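Side-chain contacts in tRNA dimethylallyltransferase (Bacillus halodurans, PDB 3EXA), which probably transfers a dimethylallyl group from dimethylallyl diphosphate onto the adenine at position 37 of tRNAs that read codons beginning with uridine: residues Lys4-Val9 against Gly307-Lys312; Thr285-Thr290 against Asp295-Glu300. All blocks are in the same frame, centred on the assembly; numbering follows the deposited sequence.

Contact 1 (Lys4-Val9 against Gly307-Lys312); sequences KLVAIV and GKLEEK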
loop_
_atom_site.group_PDB
_atom_site.type_symbol
_atom_site.label_atom_id
_atom_site.label_comp_id
_atom_site.label_asym_id
_atom_site.label_seq_id
_atom_site.Cartn_x
_atom_site.Cartn_y
_atom_site.Cartn_z
ATOM N N LYS A 4 -28.924 -10.954 -14.730
ATOM C CA LYS A 4 -29.416 -12.095 -13.962
ATOM C C LYS A 4 -28.314 -13.119 -13.714
ATOM O O LYS A 4 -27.524 -13.414 -14.607
ATOM C CB LYS A 4 -30.561 -12.779 -14.706
ATOM C CG LYS A 4 -31.795 -11.926 -14.887
ATOM C CD LYS A 4 -32.848 -12.682 -15.677
ATOM C CE LYS A 4 -34.056 -11.802 -15.952
ATOM N NZ LYS A 4 -35.041 -12.453 -16.868
ATOM N N LEU A 5 -28.280 -13.671 -12.503
ATOM C CA LEU A 5 -27.271 -14.662 -12.147
ATOM C C LEU A 5 -27.807 -15.722 -11.197
ATOM O O LEU A 5 -28.287 -15.406 -10.106
ATOM C CB LEU A 5 -26.076 -13.974 -11.502
ATOM C CG LEU A 5 -25.013 -14.866 -10.875
ATOM C CD1 LEU A 5 -24.522 -15.912 -11.866
ATOM C CD2 LEU A 5 -23.874 -13.978 -10.413
ATOM N N VAL A 6 -27.723 -16.984 -11.608
ATOM C CA VAL A 6 -28.183 -18.079 -10.761
ATOM C C VAL A 6 -26.973 -18.722 -10.091
ATOM O O VAL A 6 -25.991 -19.032 -10.760
ATOM C CB VAL A 6 -28.923 -19.176 -11.574
ATOM C CG1 VAL A 6 -29.329 -20.315 -10.640
ATOM C CG2 VAL A 6 -30.158 -18.594 -12.262
ATOM N N ALA A 7 -27.030 -18.906 -8.772
ATOM C CA ALA A 7 -25.923 -19.544 -8.065
ATOM C C ALA A 7 -26.400 -20.830 -7.405
ATOM O O ALA A 7 -27.456 -20.857 -6.775
ATOM C CB ALA A 7 -25.340 -18.606 -7.019
ATOM N N ILE A 8 -25.633 -21.900 -7.587
ATOM C CA ILE A 8 -25.948 -23.190 -6.995
ATOM C C ILE A 8 -24.768 -23.519 -6.100
ATOM O O ILE A 8 -23.666 -23.781 -6.572
ATOM C CB ILE A 8 -26.101 -24.290 -8.063
ATOM C CG1 ILE A 8 -27.180 -23.895 -9.063
ATOM C CG2 ILE A 8 -26.456 -25.617 -7.400
ATOM C CD1 ILE A 8 -27.323 -24.861 -10.208
ATOM N N VAL A 9 -25.008 -23.487 -4.797
ATOM C CA VAL A 9 -23.974 -23.738 -3.812
ATOM C C VAL A 9 -24.342 -24.951 -2.967
ATOM O O VAL A 9 -25.488 -25.396 -2.980
ATOM C CB VAL A 9 -23.853 -22.546 -2.892
ATOM C CG1 VAL A 9 -23.657 -21.276 -3.721
ATOM C CG2 VAL A 9 -25.127 -22.438 -2.058
ATOM N N GLY A 307 -39.327 -18.773 -11.531
ATOM C CA GLY A 307 -40.271 -17.816 -10.980
ATOM C C GLY A 307 -39.609 -16.611 -10.333
ATOM O O GLY A 307 -39.905 -15.474 -10.699
ATOM N N LYS A 308 -38.703 -16.843 -9.386
ATOM C CA LYS A 308 -38.036 -15.735 -8.698
ATOM C C LYS A 308 -37.326 -14.800 -9.670
ATOM O O LYS A 308 -37.360 -13.585 -9.490
ATOM C CB LYS A 308 -37.040 -16.253 -7.655
ATOM C CG LYS A 308 -36.516 -15.184 -6.695
ATOM C CD LYS A 308 -35.493 -15.781 -5.728
ATOM C CE LYS A 308 -34.920 -14.752 -4.739
ATOM N NZ LYS A 308 -33.919 -15.362 -3.808
ATOM N N LEU A 309 -36.686 -15.350 -10.699
ATOM C CA LEU A 309 -36.004 -14.502 -11.676
ATOM C C LEU A 309 -36.995 -13.563 -12.357
ATOM O O LEU A 309 -36.704 -12.385 -12.557
ATOM C CB LEU A 309 -35.295 -15.350 -12.733
ATOM C CG LEU A 309 -33.967 -15.977 -12.309
ATOM C CD1 LEU A 309 -33.460 -16.887 -13.416
ATOM C CD2 LEU A 309 -32.966 -14.872 -12.004
ATOM N N GLU A 310 -38.166 -14.091 -12.701
ATOM C CA GLU A 310 -39.205 -13.307 -13.362
ATOM C C GLU A 310 -39.866 -12.273 -12.466
ATOM O O GLU A 310 -40.152 -11.168 -12.916
ATOM C CB GLU A 310 -40.302 -14.209 -13.920
ATOM C CG GLU A 310 -41.364 -13.441 -14.689
ATOM C CD GLU A 310 -40.791 -12.760 -15.916
ATOM O OE1 GLU A 310 -41.550 -12.076 -16.642
ATOM O OE2 GLU A 310 -39.573 -12.913 -16.155
ATOM N N GLU A 311 -40.142 -12.621 -11.215
ATOM C CA GLU A 311 -40.775 -11.647 -10.343
ATOM C C GLU A 311 -39.794 -10.541 -9.957
ATOM O O GLU A 311 -40.208 -9.410 -9.693
ATOM C CB GLU A 311 -41.343 -12.308 -9.088
ATOM C CG GLU A 311 -40.304 -12.659 -8.066
ATOM C CD GLU A 311 -40.919 -13.115 -6.762
ATOM O OE1 GLU A 311 -41.804 -12.406 -6.244
ATOM O OE2 GLU A 311 -40.510 -14.177 -6.253
ATOM N N LYS A 312 -38.499 -10.853 -9.925
ATOM C CA LYS A 312 -37.502 -9.836 -9.591
ATOM C C LYS A 312 -37.367 -8.927 -10.801
ATOM O O LYS A 312 -37.240 -7.713 -10.666
ATOM C CB LYS A 312 -36.146 -10.474 -9.249
ATOM C CG LYS A 312 -36.122 -11.185 -7.900
ATOM C CD LYS A 312 -34.838 -11.977 -7.697
ATOM C CE LYS A 312 -33.631 -11.087 -7.458
ATOM N NZ LYS A 312 -33.608 -10.533 -6.077
#

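Contact 2 (Thr285-Thr290 against Asp295-Glu300); sequences TWFDMT and DKKIME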
loop_
_atom_site.group_PDB
_atom_site.type_symbol
_atom_site.label_atom_id
_atom_site.label_comp_id
_atom_site.label_asym_id
_atom_site.label_seq_id
_atom_site.Cartn_x
_atom_site.Cartn_y
_atom_site.Cartn_z
ATOM N N THR A 285 -31.984 -20.265 -0.749
ATOM C CA THR A 285 -33.094 -21.198 -0.643
ATOM C C THR A 285 -32.535 -22.618 -0.724
ATOM O O THR A 285 -31.892 -22.993 -1.704
ATOM C CB THR A 285 -34.089 -20.915 -1.770
ATOM O OG1 THR A 285 -34.429 -19.522 -1.733
ATOM C CG2 THR A 285 -35.355 -21.747 -1.610
ATOM N N TRP A 286 -32.760 -23.408 0.317
ATOM C CA TRP A 286 -32.216 -24.749 0.316
ATOM C C TRP A 286 -33.154 -25.833 -0.176
ATOM O O TRP A 286 -34.376 -25.690 -0.176
ATOM C CB TRP A 286 -31.696 -25.112 1.706
ATOM C CG TRP A 286 -30.528 -24.279 2.145
ATOM C CD1 TRP A 286 -30.571 -23.056 2.762
ATOM C CD2 TRP A 286 -29.140 -24.602 1.994
ATOM N NE1 TRP A 286 -29.299 -22.607 3.005
ATOM C CE2 TRP A 286 -28.400 -23.535 2.546
ATOM C CE3 TRP A 286 -28.450 -25.695 1.449
ATOM C CZ2 TRP A 286 -26.999 -23.524 2.563
ATOM C CZ3 TRP A 286 -27.053 -25.683 1.468
ATOM C CH2 TRP A 286 -26.348 -24.606 2.025
ATOM N N PHE A 287 -32.551 -26.922 -0.622
ATOM C CA PHE A 287 -33.300 -28.052 -1.100
ATOM C C PHE A 287 -32.610 -29.291 -0.599
ATOM O O PHE A 287 -31.384 -29.408 -0.673
ATOM C CB PHE A 287 -33.365 -28.058 -2.624
ATOM C CG PHE A 287 -34.274 -27.006 -3.201
ATOM C CD1 PHE A 287 -33.830 -25.698 -3.390
ATOM C CD2 PHE A 287 -35.582 -27.329 -3.564
ATOM C CE1 PHE A 287 -34.671 -24.732 -3.941
ATOM C CE2 PHE A 287 -36.428 -26.371 -4.112
ATOM C CZ PHE A 287 -35.975 -25.069 -4.300
ATOM N N ASP A 288 -33.404 -30.212 -0.069
ATOM C CA ASP A 288 -32.877 -31.459 0.458
ATOM C C ASP A 288 -32.823 -32.488 -0.665
ATOM O O ASP A 288 -33.831 -32.779 -1.302
ATOM C CB ASP A 288 -33.772 -31.954 1.591
ATOM C CG ASP A 288 -33.122 -33.044 2.411
ATOM O OD1 ASP A 288 -33.610 -33.284 3.533
ATOM O OD2 ASP A 288 -32.135 -33.664 1.937
HETATM N N MSE A 289 -31.636 -33.034 -0.897
HETATM C CA MSE A 289 -31.436 -34.020 -1.946
HETATM C C MSE A 289 -31.337 -35.430 -1.386
HETATM O O MSE A 289 -30.973 -36.359 -2.103
HETATM C CB MSE A 289 -30.159 -33.701 -2.730
HETATM C CG MSE A 289 -30.111 -32.284 -3.277
HETATM SE SE MSE A 289 -31.671 -31.857 -4.333
HETATM C CE MSE A 289 -30.984 -32.432 -6.064
ATOM N N THR A 290 -31.647 -35.583 -0.104
ATOM C CA THR A 290 -31.576 -36.885 0.548
ATOM C C THR A 290 -32.368 -37.970 -0.177
ATOM O O THR A 290 -33.597 -38.038 -0.063
ATOM C CB THR A 290 -32.094 -36.820 1.982
ATOM O OG1 THR A 290 -31.306 -35.888 2.724
ATOM C CG2 THR A 290 -32.000 -38.192 2.636
ATOM N N ASP A 295 -36.422 -36.470 -10.730
ATOM C CA ASP A 295 -37.363 -35.871 -11.675
ATOM C C ASP A 295 -38.333 -34.892 -11.009
ATOM O O ASP A 295 -38.726 -33.890 -11.610
ATOM C CB ASP A 295 -38.155 -36.966 -12.385
ATOM C CG ASP A 295 -37.295 -37.785 -13.325
ATOM O OD1 ASP A 295 -37.837 -38.720 -13.952
ATOM O OD2 ASP A 295 -36.080 -37.498 -13.445
ATOM N N LYS A 296 -38.724 -35.193 -9.775
ATOM C CA LYS A 296 -39.631 -34.329 -9.036
ATOM C C LYS A 296 -38.908 -33.111 -8.438
ATOM O O LYS A 296 -39.430 -32.002 -8.497
ATOM C CB LYS A 296 -40.335 -35.120 -7.923
ATOM C CG LYS A 296 -41.486 -34.377 -7.237
ATOM C CD LYS A 296 -42.058 -35.186 -6.074
ATOM C CE LYS A 296 -43.155 -34.431 -5.333
ATOM N NZ LYS A 296 -44.377 -34.243 -6.167
ATOM N N LYS A 297 -37.717 -33.306 -7.870
ATOM C CA LYS A 297 -36.967 -32.195 -7.272
ATOM C C LYS A 297 -36.524 -31.160 -8.279
ATOM O O LYS A 297 -36.743 -29.963 -8.096
ATOM C CB LYS A 297 -35.709 -32.685 -6.552
ATOM C CG LYS A 297 -35.889 -32.943 -5.077
ATOM C CD LYS A 297 -36.287 -31.690 -4.315
ATOM C CE LYS A 297 -36.860 -32.067 -2.956
ATOM N NZ LYS A 297 -37.572 -30.932 -2.317
ATOM N N ILE A 298 -35.873 -31.623 -9.336
ATOM C CA ILE A 298 -35.378 -30.719 -10.356
ATOM C C ILE A 298 -36.518 -29.881 -10.927
ATOM O O ILE A 298 -36.322 -28.722 -11.292
ATOM C CB ILE A 298 -34.664 -31.501 -11.477
ATOM C CG1 ILE A 298 -33.515 -30.665 -12.034
ATOM C CG2 ILE A 298 -35.644 -31.878 -12.576
ATOM C CD1 ILE A 298 -33.940 -29.464 -12.837
HETATM N N MSE A 299 -37.710 -30.463 -10.990
HETATM C CA MSE A 299 -38.861 -29.742 -11.505
HETATM C C MSE A 299 -39.283 -28.688 -10.480
HETATM O O MSE A 299 -39.704 -27.593 -10.847
HETATM C CB MSE A 299 -40.005 -30.724 -11.791
HETATM C CG MSE A 299 -41.167 -30.160 -12.598
HETATM SE SE MSE A 299 -42.400 -31.557 -13.234
HETATM C CE MSE A 299 -43.149 -32.128 -11.522
ATOM N N GLU A 300 -39.148 -29.010 -9.196
ATOM C CA GLU A 300 -39.508 -28.076 -8.134
ATOM C C GLU A 300 -38.508 -26.934 -8.075
ATOM O O GLU A 300 -38.878 -25.783 -7.844
ATOM C CB GLU A 300 -39.527 -28.777 -6.773
ATOM C CG GLU A 300 -39.799 -27.844 -5.590
ATOM C CD GLU A 300 -39.320 -28.414 -4.261
ATOM O OE1 GLU A 300 -39.152 -29.655 -4.164
ATOM O OE2 GLU A 300 -39.116 -27.621 -3.306
HETATM O O HOH W 1 -36.450 -30.211 -0.216
#

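Contact 1 (Lys4-Val9 against Gly307-Lys312)
Leu309 projects from the C-terminal helix toward the strand Lys4-Val9, and its two methyls divide the work between two strand residues. The apolar part of the contact is the pair Val6 and Leu309, whose side chains cross at about a right angle, with Val6 CG2 3.9 Å from Leu309 CD1. Val6 CG1 is anti to the backbone N (chi1 178°), which leaves CG2 beside that N as the branch that meets the leucine. The other methyl, Leu309 CD2, reaches the aliphatic root of Lys4 at 4.2 Å from Lys4 CB, a looser touch than the first. From this root the lysine chain runs on, extended, toward the exposed Glu310. There the interaction is electrostatic at most: Lys4 NZ stands 4.6 Å from Glu310 OE2, too far for a salt bridge, though the opposite charges may attract mildly. Leu309 also packs on Leu94 and Val193 of the flanking strands, and Val6 on Ile305, one turn before Leu309 in the same helix. Ile8, two residues on and on the same face of the strand as Val6, packs on helix 16-25, so the two helices lie side by side on that face. This is the helix-on-sheet packing of a parallel alpha/beta fold, as in P-loop NTPases: the strand whose end leads into the predicted ATP-binding loop beginning at Gly10 has one face of its first half covered, through Lys4 and Val6, by the last helix.

Contact 2 (Thr285-Thr290 against Asp295-Glu300)
Phe287, Lys297 and Glu300 make a partly polar surface contact between the outermost strand of the sheet, 284-288, and the first turns of the helix that follows it. The two short segments run antiparallel (172°), their axes 10.3 Å apart. Glu300 comes at the edge of the phenyl ring rather than over a face: OE2 lies 3.1 Å from Phe287 CE2, near the ring plane, where the ring hydrogens present their slight positive charge. Ring and carboxylate planes are turned 57° apart. The other oxygen, OE1, takes a 2.7 Å salt bridge from Lys297 NZ on its syn side, which steadies the carboxylate. A bend at chi2 (-61°) carries the lysine across to the strand, bringing Lys297 CE 3.5 Å from Asp288 O, while a water links NZ to Asp288 N. Replacing Phe287 with an alanine would probably open a gap beside Glu300 and Ile301, leaving OE2 without the ring edge it rests on. At the end of the strand, Asp288 OD2 accepts from Thr290 N in an Asx turn. Phe287 also packs on Ile301, the residue after Glu300, Ile298 faces helix 16-25, and the strand pairs by its backbone with strand 191-198.

The chain starts with strand 4-9, then passes through the predicted ATP-binding P-loop and helix 16-25, the remaining strands of the parallel sheet and the intervening helices before it reaches strand 284-288. Contact 2 closes a short loop there, the chain turning straight back into helix 294-317. Contact 1 closes a far longer one, 298 residues apart at its closest ends, when the later turns of the same helix come to the first strand; contact 2 is therefore nested inside it. Their centres lie about 15 Å apart, and their nearest atoms about 5 Å, so the two do not touch. The single helix thus spans from the sheet's edge strand to an interior strand, tying the two chain ends to one sheet.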